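Long-range contacts in separin (Saccharomyces cerevisiae, PDB 5U1T), which cleaves the MCD1/SCC1 subunit of cohesin at the onset of anaphase as a caspase-like cysteine protease, and is held inactive by securin for most of the cell cycle: residues 48-59 / 97-105; 71-82 / 127-135. One frame throughout, in Å; residues are numbered along the deposited sequence.

Contact 1: residues 48-59 / 97-105; sequences ITTVDHSLNSIY and EIIFLFNET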
loop_
_atom_site.group_PDB
_atom_site.type_symbol
_atom_site.label_atom_id
_atom_site.label_comp_id
_atom_site.label_asym_id
_atom_site.label_seq_id
_atom_site.Cartn_x
_atom_site.Cartn_y
_atom_site.Cartn_z
ATOM N N ILE A 48 8.771 -62.681 -22.603
ATOM C CA ILE A 48 8.793 -61.373 -23.262
ATOM C C ILE A 48 7.901 -60.373 -22.538
ATOM O O ILE A 48 8.106 -59.168 -22.631
ATOM C CB ILE A 48 8.352 -61.474 -24.741
ATOM C CG1 ILE A 48 8.627 -60.167 -25.490
ATOM C CG2 ILE A 48 6.886 -61.841 -24.841
ATOM C CD1 ILE A 48 10.080 -59.926 -25.780
ATOM N N THR A 49 6.918 -60.887 -21.806
ATOM C CA THR A 49 5.966 -60.044 -21.090
ATOM C C THR A 49 6.670 -59.224 -20.003
ATOM O O THR A 49 6.245 -58.114 -19.681
ATOM C CB THR A 49 4.825 -60.893 -20.476
ATOM O OG1 THR A 49 5.368 -61.852 -19.567
ATOM C CG2 THR A 49 4.075 -61.646 -21.569
ATOM N N THR A 50 7.762 -59.765 -19.471
ATOM C CA THR A 50 8.620 -59.033 -18.539
ATOM C C THR A 50 9.222 -57.791 -19.186
ATOM O O THR A 50 9.280 -56.710 -18.587
ATOM C CB THR A 50 9.763 -59.922 -18.035
ATOM O OG1 THR A 50 9.216 -61.014 -17.295
ATOM C CG2 THR A 50 10.699 -59.141 -17.147
ATOM N N VAL A 51 9.686 -57.969 -20.418
ATOM C CA VAL A 51 10.316 -56.902 -21.178
ATOM C C VAL A 51 9.291 -55.806 -21.466
ATOM O O VAL A 51 9.586 -54.611 -21.322
ATOM C CB VAL A 51 10.940 -57.450 -22.502
ATOM C CG1 VAL A 51 11.321 -56.327 -23.444
ATOM C CG2 VAL A 51 12.154 -58.313 -22.201
ATOM N N ASP A 52 8.090 -56.231 -21.859
ATOM C CA ASP A 52 7.007 -55.321 -22.205
ATOM C C ASP A 52 6.660 -54.446 -21.023
ATOM O O ASP A 52 6.396 -53.248 -21.153
ATOM C CB ASP A 52 5.761 -56.090 -22.623
ATOM C CG ASP A 52 5.991 -56.979 -23.806
ATOM O OD1 ASP A 52 6.843 -56.656 -24.654
ATOM O OD2 ASP A 52 5.310 -58.012 -23.895
ATOM N N HIS A 53 6.620 -55.090 -19.867
ATOM C CA HIS A 53 6.356 -54.411 -18.628
ATOM C C HIS A 53 7.388 -53.308 -18.429
ATOM O O HIS A 53 7.029 -52.136 -18.251
ATOM C CB HIS A 53 6.383 -55.392 -17.471
ATOM C CG HIS A 53 5.932 -54.788 -16.190
ATOM N ND1 HIS A 53 4.603 -54.733 -15.826
ATOM C CD2 HIS A 53 6.622 -54.150 -15.213
ATOM C CE1 HIS A 53 4.498 -54.114 -14.664
ATOM N NE2 HIS A 53 5.706 -53.743 -14.275
ATOM N N SER A 54 8.670 -53.682 -18.475
ATOM C CA SER A 54 9.745 -52.709 -18.390
ATOM C C SER A 54 9.602 -51.651 -19.466
ATOM O O SER A 54 9.787 -50.480 -19.201
ATOM C CB SER A 54 11.092 -53.387 -18.501
ATOM O OG SER A 54 11.193 -54.415 -17.539
ATOM N N LEU A 55 9.247 -52.055 -20.675
ATOM C CA LEU A 55 9.037 -51.097 -21.754
ATOM C C LEU A 55 7.892 -50.114 -21.479
ATOM O O LEU A 55 8.067 -48.900 -21.553
ATOM C CB LEU A 55 8.778 -51.838 -23.066
ATOM C CG LEU A 55 10.042 -52.246 -23.825
ATOM C CD1 LEU A 55 9.718 -53.108 -25.062
ATOM C CD2 LEU A 55 10.822 -50.970 -24.186
ATOM N N ASN A 56 6.711 -50.634 -21.180
ATOM C CA ASN A 56 5.589 -49.770 -20.911
ATOM C C ASN A 56 5.817 -48.889 -19.681
ATOM O O ASN A 56 5.336 -47.762 -19.606
ATOM C CB ASN A 56 4.328 -50.585 -20.707
ATOM C CG ASN A 56 3.157 -49.717 -20.341
ATOM O OD1 ASN A 56 2.888 -49.485 -19.166
ATOM N ND2 ASN A 56 2.480 -49.190 -21.351
ATOM N N SER A 57 6.537 -49.429 -18.707
ATOM C CA SER A 57 6.841 -48.699 -17.504
ATOM C C SER A 57 7.701 -47.471 -17.847
ATOM O O SER A 57 7.423 -46.363 -17.397
ATOM C CB SER A 57 7.528 -49.630 -16.518
ATOM O OG SER A 57 8.064 -48.913 -15.442
ATOM N N ILE A 58 8.706 -47.666 -18.694
ATOM C CA ILE A 58 9.617 -46.598 -19.101
ATOM C C ILE A 58 8.955 -45.590 -20.054
ATOM O O ILE A 58 9.117 -44.382 -19.882
ATOM C CB ILE A 58 10.895 -47.168 -19.776
ATOM C CG1 ILE A 58 11.642 -48.113 -18.829
ATOM C CG2 ILE A 58 11.829 -46.049 -20.146
ATOM C CD1 ILE A 58 12.556 -49.156 -19.544
ATOM N N TYR A 59 8.228 -46.078 -21.057
ATOM C CA TYR A 59 7.534 -45.190 -21.991
ATOM C C TYR A 59 6.576 -44.263 -21.241
ATOM O O TYR A 59 6.394 -43.123 -21.620
ATOM C CB TYR A 59 6.747 -45.980 -23.044
ATOM C CG TYR A 59 7.533 -46.560 -24.207
ATOM C CD1 TYR A 59 8.279 -45.750 -25.062
ATOM C CD2 TYR A 59 7.484 -47.920 -24.482
ATOM C CE1 TYR A 59 8.983 -46.285 -26.125
ATOM C CE2 TYR A 59 8.180 -48.461 -25.539
ATOM C CZ TYR A 59 8.926 -47.645 -26.359
ATOM O OH TYR A 59 9.607 -48.210 -27.422
ATOM N N GLU A 97 4.809 -56.601 -31.317
ATOM C CA GLU A 97 5.814 -55.706 -30.745
ATOM C C GLU A 97 5.926 -54.373 -31.494
ATOM O O GLU A 97 6.151 -53.334 -30.871
ATOM C CB GLU A 97 7.188 -56.366 -30.715
ATOM C CG GLU A 97 7.390 -57.297 -29.557
ATOM C CD GLU A 97 7.393 -56.574 -28.245
ATOM O OE1 GLU A 97 7.640 -55.341 -28.235
ATOM O OE2 GLU A 97 7.146 -57.239 -27.220
ATOM N N ILE A 98 5.783 -54.416 -32.818
ATOM C CA ILE A 98 5.796 -53.227 -33.665
ATOM C C ILE A 98 4.631 -52.312 -33.298
ATOM O O ILE A 98 4.799 -51.114 -33.028
ATOM C CB ILE A 98 5.711 -53.608 -35.173
ATOM C CG1 ILE A 98 7.047 -54.180 -35.674
ATOM C CG2 ILE A 98 5.238 -52.438 -36.026
ATOM C CD1 ILE A 98 7.147 -54.294 -37.177
ATOM N N ILE A 99 3.441 -52.902 -33.297
ATOM C CA ILE A 99 2.220 -52.223 -32.877
ATOM C C ILE A 99 2.347 -51.611 -31.457
ATOM O O ILE A 99 1.977 -50.460 -31.248
ATOM C CB ILE A 99 1.032 -53.211 -32.978
ATOM C CG1 ILE A 99 0.745 -53.450 -34.456
ATOM C CG2 ILE A 99 -0.202 -52.689 -32.258
ATOM C CD1 ILE A 99 -0.144 -54.655 -34.748
ATOM N N PHE A 100 2.903 -52.383 -30.526
ATOM C CA PHE A 100 3.166 -51.949 -29.160
ATOM C C PHE A 100 4.081 -50.724 -29.136
ATOM O O PHE A 100 3.768 -49.726 -28.491
ATOM C CB PHE A 100 3.775 -53.108 -28.373
ATOM C CG PHE A 100 4.107 -52.794 -26.938
ATOM C CD1 PHE A 100 3.248 -52.045 -26.147
ATOM C CD2 PHE A 100 5.275 -53.304 -26.358
ATOM C CE1 PHE A 100 3.563 -51.774 -24.797
ATOM C CE2 PHE A 100 5.590 -53.048 -25.018
ATOM C CZ PHE A 100 4.734 -52.279 -24.237
ATOM N N LEU A 101 5.189 -50.799 -29.872
ATOM C CA LEU A 101 6.143 -49.704 -29.975
ATOM C C LEU A 101 5.449 -48.428 -30.466
ATOM O O LEU A 101 5.684 -47.312 -29.945
ATOM C CB LEU A 101 7.304 -50.090 -30.913
ATOM C CG LEU A 101 8.477 -49.103 -31.074
ATOM C CD1 LEU A 101 9.773 -49.823 -31.438
ATOM C CD2 LEU A 101 8.180 -47.990 -32.098
ATOM N N PHE A 102 4.598 -48.601 -31.472
ATOM C CA PHE A 102 3.926 -47.475 -32.087
ATOM C C PHE A 102 2.879 -46.875 -31.161
ATOM O O PHE A 102 2.782 -45.658 -31.042
ATOM C CB PHE A 102 3.272 -47.885 -33.381
ATOM C CG PHE A 102 2.652 -46.756 -34.127
ATOM C CD1 PHE A 102 3.391 -46.027 -35.034
ATOM C CD2 PHE A 102 1.317 -46.430 -33.942
ATOM C CE1 PHE A 102 2.817 -44.992 -35.741
ATOM C CE2 PHE A 102 0.732 -45.394 -34.648
ATOM C CZ PHE A 102 1.485 -44.674 -35.549
ATOM N N ASN A 103 2.108 -47.737 -30.508
ATOM C CA ASN A 103 1.021 -47.285 -29.660
ATOM C C ASN A 103 1.525 -46.501 -28.450
ATOM O O ASN A 103 0.873 -45.581 -27.992
ATOM C CB ASN A 103 0.172 -48.469 -29.217
ATOM C CG ASN A 103 -0.772 -48.925 -30.292
ATOM O OD1 ASN A 103 -1.031 -48.209 -31.261
ATOM N ND2 ASN A 103 -1.291 -50.123 -30.137
ATOM N N GLU A 104 2.710 -46.858 -27.976
ATOM C CA GLU A 104 3.298 -46.247 -26.812
ATOM C C GLU A 104 3.945 -44.914 -27.119
ATOM O O GLU A 104 4.473 -44.288 -26.230
ATOM C CB GLU A 104 4.343 -47.169 -26.210
ATOM C CG GLU A 104 3.817 -48.476 -25.707
ATOM C CD GLU A 104 3.207 -48.356 -24.336
ATOM O OE1 GLU A 104 2.014 -48.028 -24.244
ATOM O OE2 GLU A 104 3.906 -48.583 -23.334
ATOM N N THR A 105 3.904 -44.468 -28.366
ATOM C CA THR A 105 4.717 -43.318 -28.759
ATOM C C THR A 105 3.982 -42.374 -29.706
ATOM O O THR A 105 4.594 -41.493 -30.303
ATOM C CB THR A 105 6.040 -43.781 -29.434
ATOM O OG1 THR A 105 5.750 -44.731 -30.490
ATOM C CG2 THR A 105 6.974 -44.439 -28.421
#
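One face of the Tyr-59 ring is covered by Glu-104, whose CB sits 3.6 Å above the ring plane, displaced toward the rim, in a CH-pi contact. The other aromatic, Phe-100, is met at its edge: CB of Asn-56 and OE1 of Glu-97 lie in the plane of the ring, and the backbone O of Asp-52 comes near that plane, 3.6 Å from Phe-100 CZ. These rings pack two helices of the N-terminal helical domain, 48-64 and 91-103, against each other; the axes of 48-59 and 97-103 run nearly parallel, crossing at -16°. Phe-100 has CG anti to its backbone N (chi1 180°), which turns the ring toward 48-59, where Leu-55 CB lies obliquely to it, 3.9 Å from Phe-100 CE2. His-78 of helix 69-87 meets the same ring and also bonds both Tyr-59 OH and Glu-97 OE1. The other Glu-97 oxygen, OE2, stands 2.6 Å from Asp-52 OD1. Asn-56 ND2 gives a weak, bent hydrogen bond to Glu-104 OE2, with the amide and carboxylate planes 22° apart. Past the end of helix 91-103, Thr-105 lays its CG2 3.6 Å from Tyr-59 CE1, while its OG1 donates to Leu-101 O at 2.6 Å.

Contact 2: residues 71-82 / 127-135; sequences INSTVKQHLMII and YYLSNLKIL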
loop_
_atom_site.group_PDB
_atom_site.type_symbol
_atom_site.label_atom_id
_atom_site.label_comp_id
_atom_site.label_asym_id
_atom_site.label_seq_id
_atom_site.Cartn_x
_atom_site.Cartn_y
_atom_site.Cartn_z
ATOM N N ILE A 71 12.954 -41.244 -24.947
ATOM C CA ILE A 71 12.058 -42.095 -25.700
ATOM C C ILE A 71 12.815 -42.650 -26.918
ATOM O O ILE A 71 12.699 -43.825 -27.254
ATOM C CB ILE A 71 10.793 -41.333 -26.122
ATOM C CG1 ILE A 71 10.030 -40.871 -24.892
ATOM C CG2 ILE A 71 9.872 -42.216 -26.910
ATOM C CD1 ILE A 71 8.956 -39.867 -25.208
ATOM N N ASN A 72 13.621 -41.807 -27.556
ATOM C CA ASN A 72 14.385 -42.226 -28.731
ATOM C C ASN A 72 15.307 -43.388 -28.431
ATOM O O ASN A 72 15.424 -44.351 -29.210
ATOM C CB ASN A 72 15.238 -41.075 -29.269
ATOM C CG ASN A 72 14.428 -39.852 -29.606
ATOM O OD1 ASN A 72 13.622 -39.364 -28.798
ATOM N ND2 ASN A 72 14.636 -39.338 -30.808
ATOM N N SER A 73 16.000 -43.280 -27.306
ATOM C CA SER A 73 17.005 -44.258 -26.980
ATOM C C SER A 73 16.313 -45.563 -26.583
ATOM O O SER A 73 16.854 -46.650 -26.816
ATOM C CB SER A 73 17.926 -43.736 -25.884
ATOM O OG SER A 73 17.399 -44.069 -24.625
ATOM N N THR A 74 15.101 -45.447 -26.038
ATOM C CA THR A 74 14.263 -46.600 -25.677
ATOM C C THR A 74 13.665 -47.308 -26.903
ATOM O O THR A 74 13.620 -48.537 -26.974
ATOM C CB THR A 74 13.118 -46.155 -24.735
ATOM O OG1 THR A 74 13.677 -45.735 -23.489
ATOM C CG2 THR A 74 12.123 -47.278 -24.471
ATOM N N VAL A 75 13.189 -46.516 -27.857
ATOM C CA VAL A 75 12.678 -47.014 -29.121
ATOM C C VAL A 75 13.758 -47.803 -29.867
ATOM O O VAL A 75 13.484 -48.830 -30.497
ATOM C CB VAL A 75 12.158 -45.836 -29.974
ATOM C CG1 VAL A 75 12.160 -46.151 -31.454
ATOM C CG2 VAL A 75 10.769 -45.436 -29.499
ATOM N N LYS A 76 14.995 -47.325 -29.763
ATOM C CA LYS A 76 16.133 -47.958 -30.404
ATOM C C LYS A 76 16.342 -49.370 -29.869
ATOM O O LYS A 76 16.577 -50.328 -30.639
ATOM C CB LYS A 76 17.390 -47.111 -30.192
ATOM C CG LYS A 76 18.443 -47.305 -31.257
ATOM C CD LYS A 76 19.821 -47.011 -30.722
ATOM C CE LYS A 76 20.867 -47.689 -31.592
ATOM N NZ LYS A 76 22.118 -46.906 -31.552
ATOM N N GLN A 77 16.243 -49.502 -28.552
ATOM C CA GLN A 77 16.272 -50.819 -27.923
ATOM C C GLN A 77 15.107 -51.677 -28.388
ATOM O O GLN A 77 15.256 -52.877 -28.673
ATOM C CB GLN A 77 16.245 -50.683 -26.406
ATOM C CG GLN A 77 17.578 -50.267 -25.836
ATOM C CD GLN A 77 17.475 -49.799 -24.420
ATOM O OE1 GLN A 77 18.491 -49.530 -23.783
ATOM N NE2 GLN A 77 16.247 -49.679 -23.904
ATOM N N HIS A 78 13.948 -51.042 -28.470
ATOM C CA HIS A 78 12.727 -51.738 -28.823
ATOM C C HIS A 78 12.811 -52.268 -30.270
ATOM O O HIS A 78 12.392 -53.399 -30.556
ATOM C CB HIS A 78 11.537 -50.800 -28.626
ATOM C CG HIS A 78 10.220 -51.499 -28.482
ATOM N ND1 HIS A 78 9.088 -50.859 -28.044
ATOM C CD2 HIS A 78 9.863 -52.779 -28.738
ATOM C CE1 HIS A 78 8.080 -51.714 -28.021
ATOM N NE2 HIS A 78 8.523 -52.881 -28.445
ATOM N N LEU A 79 13.365 -51.443 -31.165
ATOM C CA LEU A 79 13.559 -51.818 -32.565
ATOM C C LEU A 79 14.473 -53.019 -32.671
ATOM O O LEU A 79 14.252 -53.896 -33.493
ATOM C CB LEU A 79 14.143 -50.667 -33.368
ATOM C CG LEU A 79 13.194 -49.537 -33.731
ATOM C CD1 LEU A 79 13.897 -48.530 -34.620
ATOM C CD2 LEU A 79 11.944 -50.080 -34.387
ATOM N N MET A 80 15.489 -53.057 -31.817
ATOM C CA MET A 80 16.400 -54.180 -31.789
ATOM C C MET A 80 15.693 -55.434 -31.289
ATOM O O MET A 80 15.981 -56.531 -31.744
ATOM C CB MET A 80 17.623 -53.872 -30.922
ATOM C CG MET A 80 18.804 -54.835 -31.148
ATOM S SD MET A 80 19.284 -55.054 -32.894
ATOM C CE MET A 80 20.631 -56.246 -32.783
ATOM N N ILE A 81 14.761 -55.270 -30.360
ATOM C CA ILE A 81 13.967 -56.396 -29.854
ATOM C C ILE A 81 13.121 -57.019 -30.958
ATOM O O ILE A 81 13.039 -58.247 -31.085
ATOM C CB ILE A 81 13.059 -55.951 -28.698
ATOM C CG1 ILE A 81 13.923 -55.649 -27.469
ATOM C CG2 ILE A 81 11.991 -57.006 -28.406
ATOM C CD1 ILE A 81 13.167 -55.181 -26.291
ATOM N N ILE A 82 12.503 -56.156 -31.755
ATOM C CA ILE A 82 11.691 -56.582 -32.880
ATOM C C ILE A 82 12.521 -57.367 -33.912
ATOM O O ILE A 82 12.102 -58.448 -34.331
ATOM C CB ILE A 82 10.996 -55.358 -33.546
ATOM C CG1 ILE A 82 9.984 -54.744 -32.570
ATOM C CG2 ILE A 82 10.314 -55.736 -34.866
ATOM C CD1 ILE A 82 9.426 -53.400 -33.003
ATOM N N TYR A 127 11.722 -40.145 -36.440
ATOM C CA TYR A 127 13.073 -40.668 -36.313
ATOM C C TYR A 127 13.124 -42.205 -36.325
ATOM O O TYR A 127 14.188 -42.783 -36.189
ATOM C CB TYR A 127 13.716 -40.114 -35.029
ATOM C CG TYR A 127 13.054 -40.523 -33.726
ATOM C CD1 TYR A 127 13.452 -41.681 -33.058
ATOM C CD2 TYR A 127 12.038 -39.752 -33.148
ATOM C CE1 TYR A 127 12.861 -42.061 -31.855
ATOM C CE2 TYR A 127 11.441 -40.121 -31.929
ATOM C CZ TYR A 127 11.864 -41.272 -31.289
ATOM O OH TYR A 127 11.294 -41.671 -30.100
ATOM N N TYR A 128 11.979 -42.866 -36.468
ATOM C CA TYR A 128 11.963 -44.330 -36.572
ATOM C C TYR A 128 10.907 -44.877 -37.552
ATOM O O TYR A 128 10.994 -46.037 -37.973
ATOM C CB TYR A 128 11.739 -44.972 -35.187
ATOM C CG TYR A 128 10.329 -44.807 -34.616
ATOM C CD1 TYR A 128 9.272 -45.607 -35.057
ATOM C CD2 TYR A 128 10.057 -43.853 -33.638
ATOM C CE1 TYR A 128 7.984 -45.449 -34.548
ATOM C CE2 TYR A 128 8.780 -43.703 -33.112
ATOM C CZ TYR A 128 7.742 -44.502 -33.568
ATOM O OH TYR A 128 6.461 -44.362 -33.053
ATOM N N LEU A 129 9.917 -44.048 -37.888
ATOM C CA LEU A 129 8.722 -44.498 -38.603
ATOM C C LEU A 129 9.072 -45.235 -39.901
ATOM O O LEU A 129 8.571 -46.326 -40.162
ATOM C CB LEU A 129 7.794 -43.310 -38.905
ATOM C CG LEU A 129 6.495 -43.708 -39.620
ATOM C CD1 LEU A 129 5.645 -44.633 -38.751
ATOM C CD2 LEU A 129 5.699 -42.494 -40.052
ATOM N N SER A 130 9.919 -44.594 -40.695
ATOM C CA SER A 130 10.584 -45.191 -41.840
ATOM C C SER A 130 11.049 -46.614 -41.575
ATOM O O SER A 130 10.657 -47.534 -42.285
ATOM C CB SER A 130 11.774 -44.317 -42.242
ATOM O OG SER A 130 12.765 -45.048 -42.955
ATOM N N ASN A 131 11.868 -46.807 -40.549
ATOM C CA ASN A 131 12.399 -48.135 -40.304
ATOM C C ASN A 131 11.351 -49.085 -39.731
ATOM O O ASN A 131 11.438 -50.300 -39.940
ATOM C CB ASN A 131 13.616 -48.061 -39.389
ATOM C CG ASN A 131 14.726 -47.207 -39.978
ATOM O OD1 ASN A 131 15.124 -47.374 -41.146
ATOM N ND2 ASN A 131 15.207 -46.257 -39.188
ATOM N N LEU A 132 10.357 -48.548 -39.024
ATOM C CA LEU A 132 9.291 -49.385 -38.485
ATOM C C LEU A 132 8.507 -50.037 -39.631
ATOM O O LEU A 132 8.251 -51.231 -39.625
ATOM C CB LEU A 132 8.356 -48.565 -37.580
ATOM C CG LEU A 132 7.352 -49.366 -36.737
ATOM C CD1 LEU A 132 8.053 -50.282 -35.724
ATOM C CD2 LEU A 132 6.336 -48.458 -36.042
ATOM N N LYS A 133 8.156 -49.231 -40.623
ATOM C CA LYS A 133 7.404 -49.689 -41.767
ATOM C C LYS A 133 8.161 -50.767 -42.574
ATOM O O LYS A 133 7.559 -51.734 -43.077
ATOM C CB LYS A 133 7.050 -48.491 -42.649
ATOM C CG LYS A 133 6.106 -47.506 -41.982
ATOM C CD LYS A 133 5.501 -46.513 -42.963
ATOM C CE LYS A 133 4.549 -45.538 -42.267
ATOM N NZ LYS A 133 3.749 -44.770 -43.259
ATOM N N ILE A 134 9.479 -50.606 -42.683
ATOM C CA ILE A 134 10.317 -51.585 -43.359
ATOM C C ILE A 134 10.287 -52.906 -42.583
ATOM O O ILE A 134 10.253 -53.991 -43.186
ATOM C CB ILE A 134 11.796 -51.071 -43.536
ATOM C CG1 ILE A 134 11.845 -49.860 -44.467
ATOM C CG2 ILE A 134 12.687 -52.155 -44.110
ATOM C CD1 ILE A 134 13.206 -49.277 -44.626
ATOM N N LEU A 135 10.285 -52.827 -41.255
ATOM C CA LEU A 135 10.192 -54.036 -40.440
ATOM C C LEU A 135 8.816 -54.695 -40.622
ATOM O O LEU A 135 8.708 -55.918 -40.710
ATOM C CB LEU A 135 10.460 -53.726 -38.969
ATOM C CG LEU A 135 11.849 -53.135 -38.667
ATOM C CD1 LEU A 135 11.952 -52.524 -37.248
ATOM C CD2 LEU A 135 12.894 -54.193 -38.858
#
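Asn-72 lays its side-chain amide flat on the ring of Tyr-127: the two planes are only 8° apart, and ND2 sits 3.2 Å above the plane, over the ring centre. OD1 of the amide is hydrogen-bonded to Arg-466, which also packs against Tyr-127. Behind the ring, on its opposite face, comes CD2 of the next residue, Tyr-128, so Tyr-127 is sandwiched between an amide and its own neighbour. Its chi1 of 63° wedges CG between the backbone N and the carbonyl carbon and carries the hydroxyl over to the start of 71-82, where Ile-71 CG2 lies 3.5 Å from Tyr-127 OH. Replacing Tyr-127 by an alanine would probably take away the surface under the Asn-72 amide, leaving it held mainly by Arg-466, and open a gap beside Ile-71 and Val-75.

Tyr-128 holds the N-cap position of helix 129-142, and Val-75 CG1 lies 3.8 Å from Tyr-128 CD2. From there on the axes of 71-82 and 129-135, 12° from parallel, are bridged by aliphatic branches: Leu-79 CD2 touches Leu-135 CD1 at 3.8 Å and Leu-132 CD1 at 4.1 Å, and Ile-82 borders the same two leucines. Leu-79 also packs on an apolar side chain of another protein chain in the assembly. Asn-72 OD1 and Tyr-128 OH bond to residues outside the two segments, the latter to Thr-105. What crosses between the segments is mostly apolar packing plus one amide-ring stack, so the contact is held mainly by shape and burial.

Contacts 1 and 2 interleave: each pairs helices that are not consecutive in the chain, and helix 69-87 of contact 2 packs against both helices of contact 1. Their centres lie 12 Å apart at the N-terminal end of the molecule, away from the probable catalytic cysteine, and each buries 433 Å². Contact 1 is only partly buried and mixes rings with carboxylates and an amide, whereas contact 2 is buried and largely apolar. Two polar links, one through His-78 and one through the hydroxyl of Tyr-128, probably tie them together, while Leu-101 packs against both of these residues. A second protein chain reaches contact 2 but not contact 1.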